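Non-ribosomal peptide synthetase (Streptomyces halstedii, PDB 3WV4) is a non-ribosomal peptide synthetase whose modelled part belongs to the AMP-binding enzymes of the ANL clan. Local coordinates at residues Y231-M241 / L277-V288; A306-S315 / F331-M339. All blocks are in the same frame, centred on the assembly; numbering follows the deposited sequence.

Contact 1: Y231-M241 / L277-V288; sequences YHAEDIVFCRM and LRESGATMMPIV
Tyr-231 takes the methyl of Met-284 squarely over one ring face: CE of Met-284 stands 3.5 Å from the ring centroid, almost on the normal. Two bends in the methionine chain, chi2 -80° and chi3 -77°, curl it back over the ring, with SD higher above the same face in a Met-aromatic contact. After a type I turn, Asp-235 accepts from the hydroxyl of Thr-283 (OG1 to OD1 2.8 Å), on the anti side of the carboxylate; its OD2 takes the backbone N-H of His-232 and a salt bridge from Arg-310. The same Thr-283 OG1 receives the N-H of Ile-236 at 2.8 Å, so this hydroxyl both gives and takes. Ile-236 O is gripped twice, by Thr-283 N in the carbonyl plane and by Met-284 N tilted from it. Val-237 forms the single backbone bridge, opposite Met-284, whose O accepts Phe-238 N at 2.9 Å. Leu-277 CD2 sits over one face of the Phe-238 ring, 3.8 Å from the centroid and offset toward the rim; a chi1 of -167° swings the ring there. Beyond it a water accepts from Arg-240 N and donates to Phe-238 O and, at short range, to Pro-286 O, bridging the strand ends. Here two sheets meet, edge strand 236-239 of one joining strand 284-287 of the other through one local parallel bridge.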
# COMPACT_ATOMS: atom_id res chain seq x y z
N TYR A 231 0.81 14.55 2.97
CA TYR A 231 -0.54 14.57 2.38
C TYR A 231 -1.44 15.29 3.38
O TYR A 231 -1.17 15.26 4.56
CB TYR A 231 -1.13 13.18 2.15
CG TYR A 231 -0.58 12.38 0.98
CD1 TYR A 231 0.70 11.85 1.05
CD2 TYR A 231 -1.36 12.02 -0.11
CE1 TYR A 231 1.20 11.05 0.07
CE2 TYR A 231 -0.83 11.20 -1.15
CZ TYR A 231 0.46 10.70 -1.03
OH TYR A 231 1.11 9.88 -2.05
N HIS A 232 -2.47 15.96 2.90
CA HIS A 232 -3.43 16.63 3.78
C HIS A 232 -4.85 16.51 3.20
O HIS A 232 -5.04 15.99 2.09
CB HIS A 232 -3.03 18.07 4.06
CG HIS A 232 -2.85 18.90 2.83
ND1 HIS A 232 -3.91 19.43 2.14
CD2 HIS A 232 -1.73 19.27 2.16
CE1 HIS A 232 -3.46 20.12 1.10
NE2 HIS A 232 -2.14 20.02 1.08
N ALA A 233 -5.81 16.97 3.99
CA ALA A 233 -7.22 16.69 3.73
C ALA A 233 -7.73 17.25 2.42
O ALA A 233 -8.67 16.73 1.88
CB ALA A 233 -8.09 17.21 4.90
N GLU A 234 -7.16 18.34 1.94
CA GLU A 234 -7.52 18.86 0.67
C GLU A 234 -6.77 18.23 -0.53
O GLU A 234 -6.97 18.67 -1.62
CB GLU A 234 -7.35 20.39 0.71
CG GLU A 234 -8.44 21.02 1.62
CD GLU A 234 -8.39 22.54 1.74
OE1 GLU A 234 -7.34 23.10 2.14
OE2 GLU A 234 -9.45 23.18 1.46
N ASP A 235 -5.90 17.23 -0.33
CA ASP A 235 -5.24 16.60 -1.49
C ASP A 235 -6.20 15.67 -2.20
O ASP A 235 -7.16 15.23 -1.67
CB ASP A 235 -3.98 15.86 -1.12
CG ASP A 235 -2.80 16.79 -0.93
OD1 ASP A 235 -2.53 17.62 -1.83
OD2 ASP A 235 -2.10 16.68 0.13
N ILE A 236 -5.95 15.48 -3.47
CA ILE A 236 -6.71 14.55 -4.24
C ILE A 236 -5.62 13.66 -4.84
O ILE A 236 -4.80 14.15 -5.59
CB ILE A 236 -7.49 15.28 -5.31
CG1 ILE A 236 -8.60 16.13 -4.62
CG2 ILE A 236 -8.08 14.28 -6.29
CD1 ILE A 236 -9.55 16.93 -5.51
N VAL A 237 -5.65 12.36 -4.52
CA VAL A 237 -4.60 11.42 -4.86
C VAL A 237 -5.03 10.59 -6.06
O VAL A 237 -6.01 9.82 -5.99
CB VAL A 237 -4.27 10.50 -3.68
CG1 VAL A 237 -3.06 9.61 -3.94
CG2 VAL A 237 -4.04 11.36 -2.42
N PHE A 238 -4.30 10.72 -7.16
CA PHE A 238 -4.60 9.99 -8.37
C PHE A 238 -3.76 8.72 -8.41
O PHE A 238 -2.56 8.76 -8.64
CB PHE A 238 -4.34 10.85 -9.60
CG PHE A 238 -4.93 10.27 -10.89
CD1 PHE A 238 -4.25 9.31 -11.60
CD2 PHE A 238 -6.19 10.69 -11.34
CE1 PHE A 238 -4.80 8.77 -12.76
CE2 PHE A 238 -6.72 10.17 -12.51
CZ PHE A 238 -6.05 9.20 -13.21
N CYS A 239 -4.42 7.59 -8.21
CA CYS A 239 -3.76 6.34 -8.04
C CYS A 239 -4.13 5.38 -9.14
O CYS A 239 -5.26 4.84 -9.21
CB CYS A 239 -4.10 5.74 -6.68
SG CYS A 239 -3.10 4.31 -6.33
N ARG A 240 -3.14 5.15 -9.98
CA ARG A 240 -3.24 4.27 -11.12
C ARG A 240 -2.67 2.90 -10.72
O ARG A 240 -2.87 1.88 -11.39
CB ARG A 240 -2.48 4.97 -12.25
CG ARG A 240 -2.53 4.34 -13.61
CD ARG A 240 -3.66 4.83 -14.54
NE ARG A 240 -3.06 4.97 -15.87
CZ ARG A 240 -2.61 3.94 -16.59
NH1 ARG A 240 -2.76 2.68 -16.16
NH2 ARG A 240 -2.03 4.15 -17.76
N MET A 241 -2.02 2.87 -9.57
CA MET A 241 -1.46 1.65 -9.03
C MET A 241 -2.52 0.82 -8.38
O MET A 241 -3.46 1.36 -7.79
CB MET A 241 -0.41 1.92 -7.94
CG MET A 241 1.03 1.96 -8.45
SD MET A 241 1.45 3.45 -9.34
CE MET A 241 0.55 4.59 -8.29
N LEU A 277 -6.26 13.74 -15.07
CA LEU A 277 -5.57 14.38 -13.98
C LEU A 277 -6.12 15.75 -13.71
O LEU A 277 -6.42 16.07 -12.56
CB LEU A 277 -4.08 14.48 -14.25
CG LEU A 277 -3.43 13.09 -14.21
CD1 LEU A 277 -2.04 13.10 -14.85
CD2 LEU A 277 -3.28 12.69 -12.76
N ARG A 278 -6.21 16.54 -14.76
CA ARG A 278 -6.67 17.92 -14.66
C ARG A 278 -8.11 17.99 -14.18
O ARG A 278 -8.44 18.74 -13.24
CB ARG A 278 -6.51 18.66 -16.01
CG ARG A 278 -7.14 20.07 -16.07
CD ARG A 278 -7.24 20.65 -17.49
NE ARG A 278 -6.17 20.09 -18.32
CZ ARG A 278 -6.34 19.35 -19.41
NH1 ARG A 278 -7.55 19.10 -19.91
NH2 ARG A 278 -5.27 18.89 -20.04
N GLU A 279 -8.96 17.21 -14.81
CA GLU A 279 -10.37 17.22 -14.47
C GLU A 279 -10.66 16.66 -13.09
O GLU A 279 -11.68 16.99 -12.52
CB GLU A 279 -11.18 16.47 -15.56
CG GLU A 279 -11.17 17.26 -16.87
CD GLU A 279 -12.10 16.68 -17.94
OE1 GLU A 279 -12.77 15.67 -17.65
OE2 GLU A 279 -12.15 17.26 -19.07
N SER A 280 -9.80 15.80 -12.54
CA SER A 280 -10.00 15.29 -11.17
C SER A 280 -9.46 16.31 -10.17
O SER A 280 -9.71 16.23 -9.00
CB SER A 280 -9.32 13.93 -11.03
OG SER A 280 -7.91 14.05 -11.20
N GLY A 281 -8.71 17.29 -10.61
CA GLY A 281 -8.16 18.23 -9.64
C GLY A 281 -6.96 17.56 -8.94
O GLY A 281 -6.54 18.02 -7.89
N ALA A 282 -6.42 16.49 -9.51
CA ALA A 282 -5.35 15.69 -8.85
C ALA A 282 -4.23 16.59 -8.30
O ALA A 282 -3.71 17.38 -9.03
CB ALA A 282 -4.75 14.70 -9.84
N THR A 283 -3.84 16.38 -7.06
CA THR A 283 -2.70 17.05 -6.49
C THR A 283 -1.50 16.16 -6.24
O THR A 283 -0.38 16.66 -6.30
CB THR A 283 -3.08 17.75 -5.18
OG1 THR A 283 -3.55 16.77 -4.25
CG2 THR A 283 -4.23 18.79 -5.44
N MET A 284 -1.72 14.89 -5.92
CA MET A 284 -0.62 13.97 -5.63
C MET A 284 -0.75 12.77 -6.52
O MET A 284 -1.85 12.30 -6.73
CB MET A 284 -0.70 13.48 -4.20
CG MET A 284 -0.92 14.56 -3.14
SD MET A 284 0.59 15.41 -2.71
CE MET A 284 1.42 14.26 -1.65
N MET A 285 0.36 12.29 -7.08
CA MET A 285 0.34 11.18 -8.02
C MET A 285 1.48 10.26 -7.76
O MET A 285 2.64 10.60 -8.04
CB MET A 285 0.47 11.69 -9.45
CG MET A 285 0.28 10.61 -10.49
SD MET A 285 0.41 11.16 -12.20
CE MET A 285 0.10 9.55 -12.95
N PRO A 286 1.19 9.09 -7.24
CA PRO A 286 2.33 8.16 -7.14
C PRO A 286 2.65 7.66 -8.54
O PRO A 286 1.73 7.48 -9.35
CB PRO A 286 1.81 7.03 -6.21
CG PRO A 286 0.32 7.19 -6.20
CD PRO A 286 0.02 8.64 -6.47
N ILE A 287 3.93 7.47 -8.84
CA ILE A 287 4.33 7.00 -10.16
C ILE A 287 5.42 5.92 -10.08
O ILE A 287 6.01 5.68 -9.03
CB ILE A 287 4.94 8.16 -11.01
CG1 ILE A 287 6.13 8.77 -10.26
CG2 ILE A 287 3.90 9.22 -11.32
CD1 ILE A 287 7.03 9.60 -11.14
N VAL A 288 5.68 5.36 -11.26
CA VAL A 288 6.75 4.42 -11.54
C VAL A 288 7.39 4.93 -12.86
O VAL A 288 6.73 5.66 -13.61
CB VAL A 288 6.08 3.03 -11.68
CG1 VAL A 288 6.97 2.01 -12.36
CG2 VAL A 288 5.63 2.52 -10.33
O HOH W 1 -0.80 7.04 -9.94

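Contact 2: A306-S315 / F331-M339; sequences APTLRMFTNS and FPGAQVVRM
A beta-alpha-beta unit sets these two strands side by side: 311-314 leads through helix 321-330 into 335-340, and the pair runs parallel with axes 4.8 Å apart. Gln-335 N bonds to Arg-310 O at 2.9 Å, approaching from above the carbonyl plane; Phe-312 N to Gln-335 O, Val-337 N to Phe-312 O and Asn-314 N to Val-337 O continue the ladder. A water donates to the Gln-335 side-chain OE1 and lies doubtfully close to Arg-310 O; its bond from Arg-310 NH1 is weak, and NH2 of that guanidinium also bonds to Gly-230 O.

On the face carrying Met-311, Thr-313 and Val-337, the CG2 branch of Val-337 lies 3.7 Å from Met-311 CG and close to its SD; Leu-229 of helix 215-229 covers all three. Further on, Met-339 bends at chi3 (-67°) to lay its CE 3.8 Å from Thr-313 CB. Phe-312 faces the other side. Its CG lies anti to the carbonyl carbon (chi1 -63°), which carries the ring back toward the strand's start, where CZ comes 3.6 Å from Phe-331 CD1. The two ring planes are inclined at 59°, and Ala-334 CB fills in at 3.7 Å from Phe-312 CE2. Leu-309 CD1 sits over one face of Phe-331, offset toward the rim, and Ala-306 CB touches CE2 of that ring at 3.6 Å. Leu-295 of the preceding helix, 289-300, packs on both phenylalanines; the parallel pairing of 311-314 with 335-340 across helix 321-330 is that of a beta-alpha-beta crossover.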
# COMPACT_ATOMS: atom_id res chain seq x y z
N ALA A 306 -1.79 20.08 -16.18
CA ALA A 306 -2.55 19.71 -15.00
C ALA A 306 -1.94 20.50 -13.86
O ALA A 306 -1.20 19.98 -13.03
CB ALA A 306 -2.54 18.21 -14.78
N PRO A 307 -2.22 21.79 -13.84
CA PRO A 307 -1.60 22.70 -12.83
C PRO A 307 -1.88 22.36 -11.36
O PRO A 307 -1.15 22.79 -10.51
CB PRO A 307 -2.21 24.08 -13.19
CG PRO A 307 -3.52 23.74 -13.91
CD PRO A 307 -3.14 22.52 -14.73
N THR A 308 -2.90 21.58 -11.05
CA THR A 308 -3.15 21.21 -9.64
C THR A 308 -2.11 20.25 -9.03
O THR A 308 -1.97 20.20 -7.84
CB THR A 308 -4.54 20.61 -9.50
OG1 THR A 308 -4.63 19.48 -10.37
CG2 THR A 308 -5.61 21.68 -9.85
N LEU A 309 -1.40 19.49 -9.87
CA LEU A 309 -0.38 18.55 -9.43
C LEU A 309 0.78 19.22 -8.68
O LEU A 309 1.46 20.08 -9.24
CB LEU A 309 0.15 17.80 -10.61
CG LEU A 309 -0.73 16.62 -11.04
CD1 LEU A 309 -0.15 16.05 -12.29
CD2 LEU A 309 -0.79 15.52 -9.97
N ARG A 310 0.98 18.79 -7.43
CA ARG A 310 2.03 19.30 -6.57
C ARG A 310 3.12 18.29 -6.17
O ARG A 310 4.20 18.68 -5.69
CB ARG A 310 1.41 19.95 -5.32
CG ARG A 310 0.98 19.00 -4.20
CD ARG A 310 0.29 19.79 -3.06
NE ARG A 310 -0.05 18.92 -1.95
CZ ARG A 310 0.80 18.58 -0.96
NH1 ARG A 310 2.01 19.07 -0.89
NH2 ARG A 310 0.41 17.79 -0.00
N MET A 311 2.87 17.00 -6.36
CA MET A 311 3.91 16.00 -6.01
C MET A 311 3.74 14.72 -6.78
O MET A 311 2.60 14.26 -6.97
CB MET A 311 3.88 15.64 -4.52
CG MET A 311 5.11 14.91 -4.02
SD MET A 311 5.08 14.64 -2.23
CE MET A 311 5.04 16.34 -1.64
N PHE A 312 4.86 14.22 -7.27
CA PHE A 312 5.01 12.89 -7.78
C PHE A 312 5.90 12.11 -6.83
O PHE A 312 6.98 12.60 -6.46
CB PHE A 312 5.73 12.90 -9.12
CG PHE A 312 4.99 13.61 -10.18
CD1 PHE A 312 3.93 13.00 -10.84
CD2 PHE A 312 5.33 14.93 -10.52
CE1 PHE A 312 3.22 13.68 -11.82
CE2 PHE A 312 4.60 15.62 -11.50
CZ PHE A 312 3.53 14.98 -12.15
N THR A 313 5.47 10.90 -6.47
CA THR A 313 6.26 10.08 -5.61
C THR A 313 6.60 8.77 -6.33
O THR A 313 5.73 8.06 -6.82
CB THR A 313 5.56 9.82 -4.26
OG1 THR A 313 4.36 9.10 -4.43
CG2 THR A 313 5.18 11.09 -3.66
N ASN A 314 7.88 8.44 -6.33
CA ASN A 314 8.38 7.33 -7.07
C ASN A 314 8.97 6.36 -6.09
O ASN A 314 9.90 6.70 -5.33
CB ASN A 314 9.44 7.77 -8.07
CG ASN A 314 9.88 6.61 -8.97
OD1 ASN A 314 9.10 6.10 -9.75
ND2 ASN A 314 11.13 6.23 -8.86
N SER A 315 8.40 5.16 -6.08
CA SER A 315 9.02 4.01 -5.45
C SER A 315 9.40 3.11 -6.64
O SER A 315 9.71 3.60 -7.73
CB SER A 315 8.09 3.37 -4.36
OG SER A 315 6.73 3.22 -4.75
N PHE A 331 5.13 20.26 -15.22
CA PHE A 331 4.47 20.61 -13.96
C PHE A 331 5.44 21.32 -13.00
O PHE A 331 5.94 20.69 -12.06
CB PHE A 331 4.01 19.35 -13.31
CG PHE A 331 3.19 18.48 -14.22
CD1 PHE A 331 3.75 17.40 -14.83
CD2 PHE A 331 1.83 18.79 -14.47
CE1 PHE A 331 3.00 16.62 -15.67
CE2 PHE A 331 1.06 17.98 -15.30
CZ PHE A 331 1.66 16.89 -15.91
N PRO A 332 5.72 22.61 -13.23
CA PRO A 332 6.78 23.27 -12.46
C PRO A 332 6.39 23.48 -11.01
O PRO A 332 7.23 23.74 -10.21
CB PRO A 332 6.92 24.61 -13.15
CG PRO A 332 5.62 24.80 -13.81
CD PRO A 332 5.21 23.47 -14.28
N GLY A 333 5.12 23.31 -10.68
CA GLY A 333 4.66 23.35 -9.29
C GLY A 333 4.78 22.05 -8.54
O GLY A 333 4.35 21.97 -7.40
N ALA A 334 5.35 21.02 -9.15
CA ALA A 334 5.26 19.72 -8.59
C ALA A 334 6.65 19.28 -8.19
O ALA A 334 7.59 19.51 -8.92
CB ALA A 334 4.62 18.73 -9.58
N GLN A 335 6.74 18.65 -7.03
CA GLN A 335 8.01 18.11 -6.50
C GLN A 335 8.13 16.65 -6.87
O GLN A 335 7.13 15.98 -6.97
CB GLN A 335 8.03 18.26 -4.98
CG GLN A 335 8.08 19.73 -4.60
CD GLN A 335 7.86 19.98 -3.13
OE1 GLN A 335 6.84 19.57 -2.53
NE2 GLN A 335 8.73 20.75 -2.56
N VAL A 336 9.34 16.19 -7.17
CA VAL A 336 9.57 14.84 -7.65
C VAL A 336 10.42 14.13 -6.64
O VAL A 336 11.59 14.47 -6.40
CB VAL A 336 10.30 14.86 -8.98
CG1 VAL A 336 10.63 13.44 -9.41
CG2 VAL A 336 9.48 15.57 -10.03
N VAL A 337 9.78 13.22 -5.93
CA VAL A 337 10.27 12.74 -4.65
C VAL A 337 10.80 11.32 -4.76
O VAL A 337 10.05 10.44 -5.17
CB VAL A 337 9.15 12.79 -3.60
CG1 VAL A 337 9.63 12.18 -2.31
CG2 VAL A 337 8.66 14.23 -3.42
N ARG A 338 12.08 11.13 -4.40
CA ARG A 338 12.65 9.81 -4.47
C ARG A 338 12.44 9.06 -3.20
O ARG A 338 12.48 9.64 -2.11
CB ARG A 338 14.14 9.88 -4.83
CG ARG A 338 14.46 10.38 -6.27
CD ARG A 338 15.18 11.76 -6.27
NE ARG A 338 16.45 11.74 -5.59
CZ ARG A 338 17.12 12.79 -5.08
NH1 ARG A 338 16.65 14.02 -5.06
NH2 ARG A 338 18.32 12.55 -4.57
N MET A 339 12.24 7.75 -3.33
CA MET A 339 11.99 6.88 -2.19
C MET A 339 12.63 5.53 -2.45
O MET A 339 12.83 5.16 -3.58
CB MET A 339 10.47 6.68 -2.00
CG MET A 339 9.72 8.01 -2.03
SD MET A 339 8.06 7.92 -1.43
CE MET A 339 7.38 6.91 -2.72
O HOH W 2 4.28 19.82 -3.44

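How the contacts relate
Coming from the N terminus, the chain passes through 231-241, runs through helix 246-258 and strand 261-264, and returns in 277-288, where contact 1 closes its loop. Helix 289-300 then leads to 306-315, and after helix 321-330 the chain comes back at 331-339 to close contact 2. The loops follow in series, neither nesting nor crossing. Strands 284-287 and 311-314 are parallel neighbours in one sheet, so contact 1 brings the edge of the sheet containing 261-264 up to the sheet that contact 2 continues through 335-340. Two direct ties join them: the Asp-235 to Arg-310 salt bridge, and a probable hydrogen bond between Thr-308 OG1 and Ala-282 O.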